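Local coordinates for Di-haem cytochrome c peroxidase family protein (Burkholderia thailandensis E264, PDB 6NX0) that probably acts as a diheme peroxidase, carrying two covalently attached c-type hemes and able to form an unusually stable bis-Fe(IV) state, at residues L163-Y168 with M265-S270. Numbering follows the deposited sequence.
Sequences LLYVRY and MAPFSS. With HEC (heme c), chain B.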
ATOM      1  N   LEU A 163      -0.308   5.103  -5.351  1.00  9.19           N
ATOM      2  CA  LEU A 163      -0.883   4.198  -6.344  1.00 11.14           C
ATOM      3  C   LEU A 163       0.016   3.928  -7.536  1.00  9.65           C
ATOM      4  O   LEU A 163      -0.342   3.096  -8.371  1.00 10.61           O
ATOM      5  CB  LEU A 163      -2.224   4.727  -6.848  1.00 11.37           C
ATOM      6  CG  LEU A 163      -3.262   5.031  -5.771  1.00 11.10           C
ATOM      7  CD1 LEU A 163      -4.596   5.448  -6.400  1.00 11.35           C
ATOM      8  CD2 LEU A 163      -3.467   3.848  -4.865  1.00  9.52           C
ATOM      9  N   LEU A 164       1.176   4.566  -7.648  1.00  9.10           N
ATOM     10  CA  LEU A 164       2.091   4.105  -8.682  1.00  9.64           C
ATOM     11  C   LEU A 164       2.473   2.664  -8.382  1.00  9.61           C
ATOM     12  O   LEU A 164       2.611   2.266  -7.216  1.00 10.40           O
ATOM     13  CB  LEU A 164       3.330   4.999  -8.769  1.00 10.07           C
ATOM     14  CG  LEU A 164       3.082   6.448  -9.216  1.00 11.51           C
ATOM     15  CD1 LEU A 164       4.409   7.164  -9.254  1.00 13.42           C
ATOM     16  CD2 LEU A 164       2.379   6.546 -10.559  1.00 11.31           C
ATOM     17  N   TYR A 165       2.619   1.866  -9.443  1.00 10.60           N
ATOM     18  CA  TYR A 165       3.000   0.447  -9.388  1.00  9.91           C
ATOM     19  C   TYR A 165       1.881  -0.446  -8.832  1.00  8.55           C
ATOM     20  O   TYR A 165       2.095  -1.653  -8.635  1.00  9.38           O
ATOM     21  CB  TYR A 165       4.314   0.238  -8.611  1.00 10.11           C
ATOM     22  CG  TYR A 165       5.370   1.168  -9.136  1.00 11.60           C
ATOM     23  CD1 TYR A 165       5.996   0.929 -10.350  1.00 11.68           C
ATOM     24  CD2 TYR A 165       5.676   2.332  -8.463  1.00  8.15           C
ATOM     25  CE1 TYR A 165       6.926   1.820 -10.865  1.00 12.54           C
ATOM     26  CE2 TYR A 165       6.615   3.234  -8.969  1.00 12.86           C
ATOM     27  CZ  TYR A 165       7.221   2.967 -10.175  1.00 10.47           C
ATOM     28  OH  TYR A 165       8.149   3.835 -10.730  1.00 12.67           O
ATOM     29  N   VAL A 166       0.699   0.110  -8.557  1.00 10.58           N
ATOM     30  CA  VAL A 166      -0.377  -0.699  -7.999  1.00 10.84           C
ATOM     31  C   VAL A 166      -0.843  -1.771  -8.975  1.00 12.52           C
ATOM     32  O   VAL A 166      -1.430  -2.769  -8.550  1.00 11.94           O
ATOM     33  CB  VAL A 166      -1.551   0.219  -7.561  1.00 11.23           C
ATOM     34  CG1 VAL A 166      -2.361   0.727  -8.762  1.00 12.71           C
ATOM     35  CG2 VAL A 166      -2.474  -0.494  -6.535  1.00 13.33           C
ATOM     36  N   ARG A 167      -0.597  -1.603 -10.276  1.00 10.90           N
ATOM     37  CA  ARG A 167      -1.001  -2.606 -11.254  1.00 10.57           C
ATOM     38  C   ARG A 167      -0.300  -3.942 -11.051  1.00 12.10           C
ATOM     39  O   ARG A 167      -0.756  -4.960 -11.595  1.00 14.34           O
ATOM     40  CB  ARG A 167      -0.753  -2.082 -12.673  1.00 11.11           C
ATOM     41  CG  ARG A 167       0.708  -1.997 -13.090  1.00 11.28           C
ATOM     42  CD  ARG A 167       0.805  -1.444 -14.521  1.00 13.71           C
ATOM     43  NE  ARG A 167       2.157  -1.511 -15.049  1.00 13.76           N
ATOM     44  CZ  ARG A 167       2.495  -1.160 -16.285  1.00 16.35           C
ATOM     45  NH1 ARG A 167       1.565  -0.712 -17.104  1.00 14.23           N
ATOM     46  NH2 ARG A 167       3.764  -1.257 -16.707  1.00 15.43           N
ATOM     47  N   TYR A 168       0.766  -3.986 -10.266  1.00 10.35           N
ATOM     48  CA  TYR A 168       1.474  -5.227 -10.005  1.00 11.16           C
ATOM     49  C   TYR A 168       0.977  -5.959  -8.759  1.00 12.31           C
ATOM     50  O   TYR A 168       1.482  -7.040  -8.472  1.00 12.93           O
ATOM     51  CB  TYR A 168       2.977  -4.962  -9.869  1.00 13.05           C
ATOM     52  CG  TYR A 168       3.595  -4.436 -11.140  1.00 10.57           C
ATOM     53  CD1 TYR A 168       3.907  -5.284 -12.186  1.00 12.90           C
ATOM     54  CD2 TYR A 168       3.837  -3.078 -11.306  1.00 12.71           C
ATOM     55  CE1 TYR A 168       4.433  -4.792 -13.365  1.00 12.17           C
ATOM     56  CE2 TYR A 168       4.373  -2.591 -12.481  1.00 13.26           C
ATOM     57  CZ  TYR A 168       4.669  -3.454 -13.494  1.00 12.63           C
ATOM     58  OH  TYR A 168       5.185  -3.009 -14.686  1.00 14.87           O
ATOM     59  N   MET A 265       1.315   5.004 -14.996  1.00 13.95           N
ATOM     60  CA  MET A 265       1.176   4.724 -13.572  1.00 13.42           C
ATOM     61  C   MET A 265       2.221   3.730 -13.066  1.00 13.07           C
ATOM     62  O   MET A 265       2.099   3.244 -11.932  1.00 12.98           O
ATOM     63  CB  MET A 265      -0.255   4.234 -13.293  1.00 15.07           C
ATOM     64  CG  MET A 265      -1.325   5.288 -13.623  1.00 14.62           C
ATOM     65  SD  MET A 265      -1.059   6.865 -12.768  1.00 16.05           S
ATOM     66  CE  MET A 265      -1.782   6.479 -11.195  1.00 17.11           C
ATOM     67  N   ALA A 266       3.258   3.460 -13.871  1.00 14.60           N
ATOM     68  CA  ALA A 266       4.412   2.647 -13.468  1.00 15.01           C
ATOM     69  C   ALA A 266       5.645   3.178 -14.202  1.00 15.25           C
ATOM     70  O   ALA A 266       6.167   2.543 -15.129  1.00 16.09           O
ATOM     71  CB  ALA A 266       4.160   1.167 -13.772  1.00 17.32           C
ATOM     72  N   PRO A 267       6.154   4.349 -13.787  1.00 14.57           N
ATOM     73  CA  PRO A 267       7.174   5.039 -14.603  0.53 13.74           C
ATOM     74  C   PRO A 267       8.564   4.424 -14.563  1.00 12.54           C
ATOM     75  O   PRO A 267       9.284   4.502 -15.573  1.00 16.95           O
ATOM     76  CB  PRO A 267       7.191   6.462 -14.021  0.53 15.95           C
ATOM     77  CG  PRO A 267       5.942   6.593 -13.173  0.53 14.27           C
ATOM     78  CD  PRO A 267       5.625   5.210 -12.709  0.53 15.96           C
ATOM     79  N   PHE A 268       9.002   3.874 -13.426  1.00 12.05           N
ATOM     80  CA  PHE A 268      10.360   3.340 -13.281  1.00 13.38           C
ATOM     81  C   PHE A 268      11.406   4.372 -13.717  1.00 13.91           C
ATOM     82  O   PHE A 268      12.249   4.118 -14.581  1.00 15.36           O
ATOM     83  CB  PHE A 268      10.515   2.033 -14.071  1.00 15.77           C
ATOM     84  CG  PHE A 268       9.654   0.903 -13.559  1.00 14.91           C
ATOM     85  CD1 PHE A 268       9.964   0.247 -12.373  1.00 13.97           C
ATOM     86  CD2 PHE A 268       8.551   0.481 -14.281  1.00 15.56           C
ATOM     87  CE1 PHE A 268       9.179  -0.792 -11.909  1.00 13.37           C
ATOM     88  CE2 PHE A 268       7.762  -0.559 -13.817  1.00 13.26           C
ATOM     89  CZ  PHE A 268       8.094  -1.196 -12.629  1.00 14.09           C
ATOM     90  N   SER A 269      11.336   5.552 -13.090  1.00 12.69           N
ATOM     91  CA  SER A 269      12.170   6.690 -13.476  1.00 12.31           C
ATOM     92  C   SER A 269      13.072   7.155 -12.339  1.00 14.47           C
ATOM     93  O   SER A 269      13.554   8.289 -12.369  1.00 16.95           O
ATOM     94  CB  SER A 269      11.302   7.848 -13.958  1.00 16.44           C
ATOM     95  OG  SER A 269      10.559   8.406 -12.888  1.00 15.07           O
ATOM     96  N   SER A 270      13.352   6.297 -11.367  1.00 12.94           N
ATOM     97  CA  SER A 270      14.148   6.695 -10.218  1.00 13.96           C
ATOM     98  C   SER A 270      15.634   6.547 -10.520  1.00 18.07           C
ATOM     99  O   SER A 270      16.035   5.925 -11.509  1.00 14.64           O
ATOM    100  CB  SER A 270      13.785   5.862  -8.996  1.00 13.11           C
ATOM    101  OG  SER A 270      14.252   4.529  -9.142  1.00 15.02           O
TER
HETATM  102 FE   HEC B 601      -7.677   5.376  -2.079  1.00  9.09          FE
HETATM  103  CHA HEC B 601      -6.052   2.579  -0.837  1.00  8.80           C
HETATM  104  CHB HEC B 601      -7.754   3.947  -5.158  1.00  9.78           C
HETATM  105  CHC HEC B 601     -10.081   7.620  -3.085  1.00  8.13           C
HETATM  106  CHD HEC B 601      -7.759   6.767   1.071  1.00 10.45           C
HETATM  107  NA  HEC B 601      -6.947   3.648  -2.858  1.00  8.03           N
HETATM  108  C1A HEC B 601      -6.338   2.613  -2.178  1.00  8.73           C
HETATM  109  C2A HEC B 601      -5.989   1.589  -3.123  1.00  7.17           C
HETATM  110  C3A HEC B 601      -6.364   2.023  -4.335  1.00  7.48           C
HETATM  111  C4A HEC B 601      -7.058   3.276  -4.180  1.00  8.09           C
HETATM  112  CMA HEC B 601      -6.295   1.249  -5.646  1.00 10.25           C
HETATM  113  CAA HEC B 601      -5.312   0.251  -2.770  1.00 10.89           C
HETATM  114  CBA HEC B 601      -3.810   0.354  -2.966  1.00 10.77           C
HETATM  115  CGA HEC B 601      -3.061  -0.863  -2.491  1.00 13.90           C
HETATM  116  O1A HEC B 601      -1.831  -0.905  -2.787  1.00 12.21           O
HETATM  117  O2A HEC B 601      -3.640  -1.688  -1.718  1.00 11.92           O
HETATM  118  NB  HEC B 601      -8.744   5.719  -3.770  1.00  8.88           N
HETATM  119  C1B HEC B 601      -8.631   4.979  -4.939  1.00  9.30           C
HETATM  120  C2B HEC B 601      -9.552   5.525  -5.900  1.00 10.00           C
HETATM  121  C3B HEC B 601     -10.277   6.477  -5.303  1.00  8.49           C
HETATM  122  C4B HEC B 601      -9.751   6.637  -3.969  1.00  8.65           C
HETATM  123  CMB HEC B 601      -9.696   5.006  -7.334  1.00 10.83           C
HETATM  124  CAB HEC B 601     -11.374   7.379  -5.905  1.00  8.77           C
HETATM  125  CBB HEC B 601     -12.617   6.522  -6.249  1.00 10.92           C
HETATM  126  NC  HEC B 601      -8.693   6.901  -1.189  1.00  7.89           N
HETATM  127  C1C HEC B 601      -9.612   7.735  -1.812  1.00  7.26           C
HETATM  128  C2C HEC B 601      -9.832   8.854  -0.924  1.00  9.92           C
HETATM  129  C3C HEC B 601      -9.173   8.662   0.222  1.00  9.03           C
HETATM  130  C4C HEC B 601      -8.467   7.404   0.085  1.00  8.19           C
HETATM  131  CMC HEC B 601     -10.613  10.118  -1.319  1.00  9.50           C
HETATM  132  CAC HEC B 601      -8.844   9.717   1.292  1.00  9.41           C
HETATM  133  CBC HEC B 601     -10.093  10.140   2.076  1.00  8.73           C
HETATM  134  ND  HEC B 601      -6.983   4.805  -0.259  1.00  8.40           N
HETATM  135  C1D HEC B 601      -7.112   5.566   0.920  1.00  8.39           C
HETATM  136  C2D HEC B 601      -6.581   4.791   2.012  1.00  7.21           C
HETATM  137  C3D HEC B 601      -6.126   3.495   1.445  1.00  9.64           C
HETATM  138  C4D HEC B 601      -6.394   3.566   0.034  1.00  8.53           C
HETATM  139  CMD HEC B 601      -6.615   5.185   3.476  1.00  9.29           C
HETATM  140  CAD HEC B 601      -5.525   2.304   2.214  1.00  9.51           C
HETATM  141  CBD HEC B 601      -6.663   1.664   2.975  1.00  9.76           C
HETATM  142  CGD HEC B 601      -6.341   0.266   3.474  1.00 13.01           C
HETATM  143  O1D HEC B 601      -5.206  -0.204   3.244  1.00 13.68           O
HETATM  144  O2D HEC B 601      -7.237  -0.294   4.168  1.00 13.74           O
HETATM  145  O   HOH W   1       0.148   0.921 -11.649  1.00 11.49           O
HETATM  146  O   HOH W   2      -9.336   4.144  -1.356  1.00 21.79           O
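Two direct hydrogen bonds tie Y165 to the 265-270 loop, one through its backbone and one through its ring hydroxyl. Y165 N gives its hydrogen to M265 O at 2.9 Å, with an N-H...O angle of 172°. That carbonyl also accepts from a water, which takes the backbone N-H of R167, while L164 CA lies 3.4 Å from the same M265 O in a CA-H...O contact. At the far end of the side chain, F268 N donates to Y165 OH over 2.8 Å, in the plane of the phenol ring; D459 also hydrogen-bonds this hydroxyl.

The aromatic contact is edge-to-face. CE1 of Y165 sits over the centre of the F268 ring, with centroids 4.8 Å apart and planes at 61°. R373 adds a cation-pi contact to the Y165 ring. At the rim of F268, in its plane, lies Y168 OH; R167 NH2 donates to this hydroxyl at 3.0 Å, close to the guanidinium plane. R167 places CG between its backbone N and carbonyl carbon (chi1 72°) and then runs extended, which brings one guanidinium face over A266 CB, 3.6 Å from NE; D263 pairs with its charge.

L164 CD2 lies 4.1 Å from both M265 SD and P267 CD, while the Y165 ring touches A266 CB and P267 CD.

The type II turn from L163 to V166 also faces heme. L163 CD2 approaches HEC C3A to 3.5 Å; L163 also touches H126, this heme's axial ligand. Gripped at amide and phenol, Y165 thus fastens a heme-lining turn to the loop leading into helix 271-276.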